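Local atomic coordinates of dTDP-glucose 4,6-dehydratase (Klebsiella pneumoniae, PDB entry 5U4Q), a protein that binds NAD and probably catalyses the dehydration of dTDP-glucose to its 4-keto-6-deoxy sugar. Residues Y39-R51 with G186-F198. Residues are numbered along the deposited sequence; the frame is centred on the assembly and turned at random.
Sequences YYDVSLKQARLDR and GPWGRPDMALFKF. With NAD (nicotinamide-adenine-dinucleotide), chain C.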
loop_
_atom_site.group_PDB
_atom_site.type_symbol
_atom_site.label_atom_id
_atom_site.label_comp_id
_atom_site.label_asym_id
_atom_site.label_seq_id
_atom_site.Cartn_x
_atom_site.Cartn_y
_atom_site.Cartn_z
ATOM N N TYR A 39 -18.588 -8.898 10.079
ATOM C CA TYR A 39 -18.355 -7.485 10.411
ATOM C C TYR A 39 -19.702 -6.812 10.706
ATOM O O TYR A 39 -19.802 -5.931 11.574
ATOM C CB TYR A 39 -17.581 -6.761 9.303
ATOM C CG TYR A 39 -17.536 -5.262 9.509
ATOM C CD1 TYR A 39 -16.682 -4.683 10.448
ATOM C CD2 TYR A 39 -18.369 -4.431 8.785
ATOM C CE1 TYR A 39 -16.660 -3.308 10.643
ATOM C CE2 TYR A 39 -18.356 -3.059 8.968
ATOM C CZ TYR A 39 -17.504 -2.497 9.898
ATOM O OH TYR A 39 -17.495 -1.124 10.075
ATOM N N TYR A 40 -20.729 -7.233 9.980
ATOM C CA TYR A 40 -22.111 -6.817 10.273
ATOM C C TYR A 40 -22.957 -8.047 9.989
ATOM O O TYR A 40 -22.434 -9.040 9.463
ATOM C CB TYR A 40 -22.588 -5.544 9.533
ATOM C CG TYR A 40 -22.633 -5.607 8.020
ATOM C CD1 TYR A 40 -23.664 -6.274 7.361
ATOM C CD2 TYR A 40 -21.677 -4.970 7.254
ATOM C CE1 TYR A 40 -23.727 -6.313 5.976
ATOM C CE2 TYR A 40 -21.729 -5.010 5.869
ATOM C CZ TYR A 40 -22.767 -5.682 5.236
ATOM O OH TYR A 40 -22.815 -5.715 3.840
ATOM N N ASP A 41 -24.248 -7.965 10.305
ATOM C CA ASP A 41 -25.188 -9.093 10.253
ATOM C C ASP A 41 -25.070 -10.004 9.018
ATOM O O ASP A 41 -25.398 -9.592 7.887
ATOM C CB ASP A 41 -26.625 -8.556 10.361
ATOM C CG ASP A 41 -27.624 -9.612 10.760
ATOM O OD1 ASP A 41 -27.309 -10.826 10.720
ATOM O OD2 ASP A 41 -28.752 -9.215 11.141
ATOM N N VAL A 42 -24.605 -11.239 9.235
ATOM C CA VAL A 42 -24.493 -12.207 8.145
ATOM C C VAL A 42 -25.863 -12.548 7.518
ATOM O O VAL A 42 -25.943 -12.869 6.329
ATOM C CB VAL A 42 -23.740 -13.485 8.594
ATOM C CG1 VAL A 42 -23.723 -14.527 7.479
ATOM C CG2 VAL A 42 -22.318 -13.128 9.017
ATOM N N SER A 43 -26.953 -12.436 8.288
ATOM C CA SER A 43 -28.272 -12.703 7.734
ATOM C C SER A 43 -28.627 -11.713 6.626
ATOM O O SER A 43 -29.364 -12.041 5.713
ATOM C CB SER A 43 -29.372 -12.705 8.803
ATOM O OG SER A 43 -29.434 -11.474 9.511
ATOM N N LEU A 44 -28.119 -10.488 6.750
ATOM C CA LEU A 44 -28.342 -9.471 5.717
ATOM C C LEU A 44 -27.573 -9.843 4.435
ATOM O O LEU A 44 -28.098 -9.728 3.334
ATOM C CB LEU A 44 -27.971 -8.079 6.248
ATOM C CG LEU A 44 -28.069 -6.927 5.250
ATOM C CD1 LEU A 44 -29.466 -6.812 4.691
ATOM C CD2 LEU A 44 -27.641 -5.650 5.936
ATOM N N LYS A 45 -26.313 -10.251 4.598
ATOM C CA LYS A 45 -25.519 -10.739 3.457
ATOM C C LYS A 45 -26.210 -11.927 2.777
ATOM O O LYS A 45 -26.277 -11.982 1.554
ATOM C CB LYS A 45 -24.101 -11.089 3.898
ATOM C CG LYS A 45 -23.307 -9.873 4.368
ATOM C CD LYS A 45 -21.909 -10.254 4.829
ATOM C CE LYS A 45 -21.181 -9.001 5.292
ATOM N NZ LYS A 45 -19.780 -9.244 5.709
ATOM N N GLN A 46 -26.731 -12.870 3.565
ATOM C CA GLN A 46 -27.414 -14.006 2.946
ATOM C C GLN A 46 -28.691 -13.560 2.244
ATOM O O GLN A 46 -29.048 -14.106 1.207
ATOM C CB GLN A 46 -27.732 -15.106 3.943
ATOM C CG GLN A 46 -28.282 -16.354 3.263
ATOM C CD GLN A 46 -27.279 -17.012 2.323
ATOM O OE1 GLN A 46 -27.548 -17.183 1.138
ATOM N NE2 GLN A 46 -26.104 -17.352 2.848
ATOM N N ALA A 47 -29.376 -12.555 2.790
ATOM C CA ALA A 47 -30.580 -12.043 2.138
ATOM C C ALA A 47 -30.229 -11.440 0.775
ATOM O O ALA A 47 -30.977 -11.580 -0.184
ATOM C CB ALA A 47 -31.324 -11.028 3.018
ATOM N N ARG A 48 -29.095 -10.739 0.685
ATOM C CA ARG A 48 -28.702 -10.211 -0.608
ATOM C C ARG A 48 -28.407 -11.347 -1.578
ATOM O O ARG A 48 -28.846 -11.323 -2.714
ATOM C CB ARG A 48 -27.475 -9.330 -0.476
ATOM C CG ARG A 48 -27.697 -8.080 0.361
ATOM C CD ARG A 48 -26.559 -7.089 0.118
ATOM N NE ARG A 48 -26.453 -6.004 1.110
ATOM C CZ ARG A 48 -25.679 -6.018 2.194
ATOM N NH1 ARG A 48 -24.901 -7.047 2.491
ATOM N NH2 ARG A 48 -25.644 -4.959 2.999
ATOM N N LEU A 49 -27.662 -12.330 -1.093
ATOM C CA LEU A 49 -27.273 -13.473 -1.900
ATOM C C LEU A 49 -28.504 -14.243 -2.420
ATOM O O LEU A 49 -28.486 -14.755 -3.542
ATOM C CB LEU A 49 -26.336 -14.345 -1.077
ATOM C CG LEU A 49 -25.700 -15.562 -1.730
ATOM C CD1 LEU A 49 -24.874 -15.188 -2.948
ATOM C CD2 LEU A 49 -24.841 -16.282 -0.701
ATOM N N ASP A 50 -29.574 -14.278 -1.621
ATOM C CA ASP A 50 -30.843 -14.931 -2.030
ATOM C C ASP A 50 -31.483 -14.237 -3.230
ATOM O O ASP A 50 -32.121 -14.888 -4.064
ATOM C CB ASP A 50 -31.833 -14.958 -0.876
ATOM C CG ASP A 50 -31.482 -15.990 0.170
ATOM O OD1 ASP A 50 -30.567 -16.809 -0.043
ATOM O OD2 ASP A 50 -32.136 -15.974 1.222
ATOM N N ARG A 51 -31.282 -12.924 -3.332
ATOM C CA ARG A 51 -31.836 -12.136 -4.440
ATOM C C ARG A 51 -31.004 -12.167 -5.710
ATOM O O ARG A 51 -31.343 -11.520 -6.697
ATOM C CB ARG A 51 -32.047 -10.707 -3.989
ATOM C CG ARG A 51 -33.015 -10.656 -2.846
ATOM C CD ARG A 51 -33.179 -9.256 -2.349
ATOM N NE ARG A 51 -33.893 -8.420 -3.301
ATOM C CZ ARG A 51 -35.216 -8.302 -3.322
ATOM N NH1 ARG A 51 -35.960 -8.974 -2.450
ATOM N NH2 ARG A 51 -35.791 -7.517 -4.212
ATOM N N GLY A 186 -28.428 3.510 0.220
ATOM C CA GLY A 186 -29.638 2.994 -0.393
ATOM C C GLY A 186 -30.078 1.645 0.081
ATOM O O GLY A 186 -29.496 1.065 1.008
ATOM N N PRO A 187 -31.148 1.130 -0.557
ATOM C CA PRO A 187 -31.656 -0.202 -0.238
ATOM C C PRO A 187 -30.550 -1.275 -0.193
ATOM O O PRO A 187 -29.606 -1.246 -0.992
ATOM C CB PRO A 187 -32.649 -0.470 -1.360
ATOM C CG PRO A 187 -33.141 0.883 -1.731
ATOM C CD PRO A 187 -31.950 1.793 -1.596
ATOM N N TRP A 188 -30.644 -2.154 0.797
ATOM C CA TRP A 188 -29.659 -3.209 1.024
ATOM C C TRP A 188 -28.295 -2.642 1.428
ATOM O O TRP A 188 -27.263 -3.302 1.253
ATOM C CB TRP A 188 -29.524 -4.145 -0.195
ATOM C CG TRP A 188 -30.826 -4.707 -0.633
ATOM C CD1 TRP A 188 -31.565 -4.319 -1.695
ATOM C CD2 TRP A 188 -31.529 -5.783 -0.012
ATOM N NE1 TRP A 188 -32.725 -5.088 -1.775
ATOM C CE2 TRP A 188 -32.726 -5.978 -0.742
ATOM C CE3 TRP A 188 -31.290 -6.569 1.127
ATOM C CZ2 TRP A 188 -33.674 -6.958 -0.387
ATOM C CZ3 TRP A 188 -32.252 -7.543 1.494
ATOM C CH2 TRP A 188 -33.427 -7.710 0.731
ATOM N N GLY A 189 -28.290 -1.413 1.982
ATOM C CA GLY A 189 -27.092 -0.763 2.454
ATOM C C GLY A 189 -26.418 -1.462 3.619
ATOM O O GLY A 189 -26.848 -2.549 4.054
ATOM N N ARG A 190 -25.348 -0.860 4.113
ATOM C CA ARG A 190 -24.660 -1.451 5.252
ATOM C C ARG A 190 -25.052 -0.749 6.561
ATOM O O ARG A 190 -25.132 0.498 6.615
ATOM C CB ARG A 190 -23.168 -1.527 5.007
ATOM C CG ARG A 190 -22.593 -0.280 4.444
ATOM C CD ARG A 190 -21.214 -0.515 3.903
ATOM N NE ARG A 190 -20.276 -0.816 4.965
ATOM C CZ ARG A 190 -18.952 -0.768 4.815
ATOM N NH1 ARG A 190 -18.401 -0.414 3.646
ATOM N NH2 ARG A 190 -18.175 -1.047 5.849
ATOM N N PRO A 191 -25.323 -1.535 7.627
ATOM C CA PRO A 191 -25.826 -0.949 8.876
ATOM C C PRO A 191 -24.915 0.042 9.588
ATOM O O PRO A 191 -25.410 0.829 10.408
ATOM C CB PRO A 191 -26.096 -2.157 9.785
ATOM C CG PRO A 191 -25.528 -3.339 9.091
ATOM C CD PRO A 191 -25.334 -3.014 7.649
ATOM N N ASP A 192 -23.620 -0.019 9.300
ATOM C CA ASP A 192 -22.628 0.844 9.941
ATOM C C ASP A 192 -22.353 2.153 9.222
ATOM O O ASP A 192 -21.482 2.914 9.654
ATOM C CB ASP A 192 -21.282 0.088 10.087
ATOM C CG ASP A 192 -20.674 -0.279 8.742
ATOM O OD1 ASP A 192 -21.451 -0.695 7.849
ATOM O OD2 ASP A 192 -19.438 -0.137 8.561
HETATM N N MSE A 193 -23.087 2.435 8.141
HETATM C CA MSE A 193 -22.841 3.651 7.376
HETATM C C MSE A 193 -24.069 4.321 6.844
HETATM O O MSE A 193 -25.142 3.719 6.744
HETATM C CB MSE A 193 -21.996 3.322 6.138
HETATM C CG MSE A 193 -20.719 2.583 6.485
HETATM SE SE MSE A 193 -19.416 2.627 5.011
HETATM C CE MSE A 193 -17.833 2.202 6.096
ATOM N N ALA A 194 -23.898 5.601 6.511
ATOM C CA ALA A 194 -24.903 6.392 5.780
ATOM C C ALA A 194 -26.306 6.413 6.355
ATOM O O ALA A 194 -26.452 6.513 7.567
ATOM C CB ALA A 194 -24.894 5.933 4.330
ATOM N N LEU A 195 -27.349 6.321 5.515
ATOM C CA LEU A 195 -28.701 6.425 6.032
ATOM C C LEU A 195 -29.081 5.286 6.957
ATOM O O LEU A 195 -29.831 5.455 7.907
ATOM C CB LEU A 195 -29.718 6.483 4.921
ATOM C CG LEU A 195 -29.651 7.634 3.952
ATOM C CD1 LEU A 195 -30.895 7.570 3.092
ATOM C CD2 LEU A 195 -29.593 8.959 4.718
ATOM N N PHE A 196 -28.580 4.087 6.662
ATOM C CA PHE A 196 -28.854 2.918 7.480
ATOM C C PHE A 196 -28.340 3.186 8.911
ATOM O O PHE A 196 -29.037 2.925 9.886
ATOM C CB PHE A 196 -28.148 1.713 6.816
ATOM C CG PHE A 196 -28.702 0.356 7.158
ATOM C CD1 PHE A 196 -29.304 0.057 8.381
ATOM C CD2 PHE A 196 -28.498 -0.677 6.258
ATOM C CE1 PHE A 196 -29.762 -1.229 8.639
ATOM C CE2 PHE A 196 -28.928 -1.959 6.525
ATOM C CZ PHE A 196 -29.543 -2.236 7.716
ATOM N N LYS A 197 -27.131 3.720 9.018
ATOM C CA LYS A 197 -26.561 4.057 10.335
ATOM C C LYS A 197 -27.485 5.014 11.082
ATOM O O LYS A 197 -27.812 4.782 12.245
ATOM C CB LYS A 197 -25.175 4.674 10.184
ATOM C CG LYS A 197 -24.530 5.111 11.494
ATOM C CD LYS A 197 -23.151 5.689 11.264
ATOM C CE LYS A 197 -22.468 6.001 12.589
ATOM N NZ LYS A 197 -21.036 6.337 12.378
ATOM N N PHE A 198 -27.921 6.072 10.410
ATOM C CA PHE A 198 -28.826 7.036 11.077
ATOM C C PHE A 198 -30.174 6.419 11.444
ATOM O O PHE A 198 -30.718 6.680 12.520
ATOM C CB PHE A 198 -29.091 8.276 10.229
ATOM C CG PHE A 198 -27.867 9.029 9.812
ATOM C CD1 PHE A 198 -26.798 9.229 10.683
ATOM C CD2 PHE A 198 -27.806 9.606 8.540
ATOM C CE1 PHE A 198 -25.672 9.938 10.273
ATOM C CE2 PHE A 198 -26.689 10.329 8.130
ATOM C CZ PHE A 198 -25.616 10.486 8.997
HETATM P PA NAD C . -19.698 -4.390 2.411
HETATM O O1A NAD C . -21.177 -4.366 2.434
HETATM O O2A NAD C . -18.907 -4.662 3.675
HETATM O O5B NAD C . -19.253 -5.428 1.254
HETATM C C5B NAD C . -17.953 -5.991 1.131
HETATM C C4B NAD C . -18.099 -7.503 1.099
HETATM O O4B NAD C . -16.749 -8.000 1.036
HETATM C C3B NAD C . -18.757 -8.082 2.344
HETATM O O3B NAD C . -19.980 -8.792 2.093
HETATM C C2B NAD C . -17.653 -8.959 2.934
HETATM O O2B NAD C . -18.148 -10.179 3.520
HETATM C C1B NAD C . -16.687 -9.194 1.774
HETATM N N9A NAD C . -15.304 -9.457 2.204
HETATM C C8A NAD C . -14.565 -8.724 3.067
HETATM N N7A NAD C . -13.363 -9.280 3.240
HETATM C C5A NAD C . -13.316 -10.374 2.463
HETATM C C6A NAD C . -12.325 -11.442 2.218
HETATM N N6A NAD C . -11.133 -11.443 2.798
HETATM N N1A NAD C . -12.687 -12.400 1.363
HETATM C C2A NAD C . -13.884 -12.446 0.760
HETATM N N3A NAD C . -14.847 -11.523 0.958
HETATM C C4A NAD C . -14.591 -10.485 1.799
HETATM O O3 NAD C . -19.091 -2.993 1.880
HETATM P PN NAD C . -19.457 -2.163 0.550
HETATM O O1N NAD C . -20.321 -2.912 -0.377
HETATM O O2N NAD C . -19.820 -0.775 1.075
HETATM O O5D NAD C . -17.987 -2.037 -0.054
HETATM C C5D NAD C . -17.589 -2.465 -1.354
HETATM C C4D NAD C . -16.245 -1.812 -1.629
HETATM O O4D NAD C . -16.426 -0.389 -1.818
HETATM C C3D NAD C . -15.157 -1.946 -0.570
HETATM O O3D NAD C . -13.914 -2.158 -1.245
HETATM C C2D NAD C . -15.103 -0.596 0.105
HETATM O O2D NAD C . -13.795 -0.261 0.616
HETATM C C1D NAD C . -15.513 0.344 -1.010
HETATM N N1N NAD C . -16.176 1.564 -0.509
HETATM C C2N NAD C . -17.479 1.597 -0.144
HETATM C C3N NAD C . -18.079 2.777 0.326
HETATM C C7N NAD C . -19.546 2.894 0.760
HETATM O O7N NAD C . -20.023 4.013 1.001
HETATM N N7N NAD C . -20.347 1.830 0.938
HETATM C C4N NAD C . -17.306 3.911 0.447
HETATM C C5N NAD C . -15.967 3.860 0.082
HETATM C C6N NAD C . -15.407 2.672 -0.374
#
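Arg48 reaches from helix 42-50 to the backbone of the type II turn Gly186 to Gly189, and this is the tight part of the contact. Arg48 NE donates to Trp188 O (2.8 Å), and Arg48 NH2 to the same oxygen (2.9 Å) and to Gly189 O (2.9 Å). Both carbonyl oxygens lie near the guanidinium plane, although NH2 approaches each from above its own carbonyl plane. NH1 turns to Ala12 O, so the buried charge is held on two sides and its rotation is fixed.

Next to it the Tyr40 ring is sandwiched, with Lys45 CE against one face and Pro191 CD over the other, a CH-pi contact 3.9 Å from the ring centroid. A chi1 of 62° sets CG between the backbone N and carbonyl carbon, and from there Tyr40 OH donates to NAD O1A at 2.5 Å. Leu44 wedges between Trp188 and Pro191: CD1 meets the indole edge at Trp188 CE3, while CD2 touches Pro191 and Phe196.

In this Rossmann-type epimerase/dehydratase fold, the pairing brings the segment after strand 29-34 against the loop following strand 176-185, both beside the dinucleotide's phosphates. Arg190 NH1 bonds to NAD O2N, its NH2 to Ala89 O, and NE and NH2 take the two oxygens of Asp192 side-on.

The ends are more exposed. Tyr39 OH, in one of two modelled conformers, donates to Asp192 OD2 (2.7 Å) from above the carboxylate plane; that oxygen also accepts from Arg190 NH2. At the other end Arg51 comes near the Trp188 indole, but its place is doubtful, with two conformers modelled; Trp330 and Tyr334 also pack against that indole.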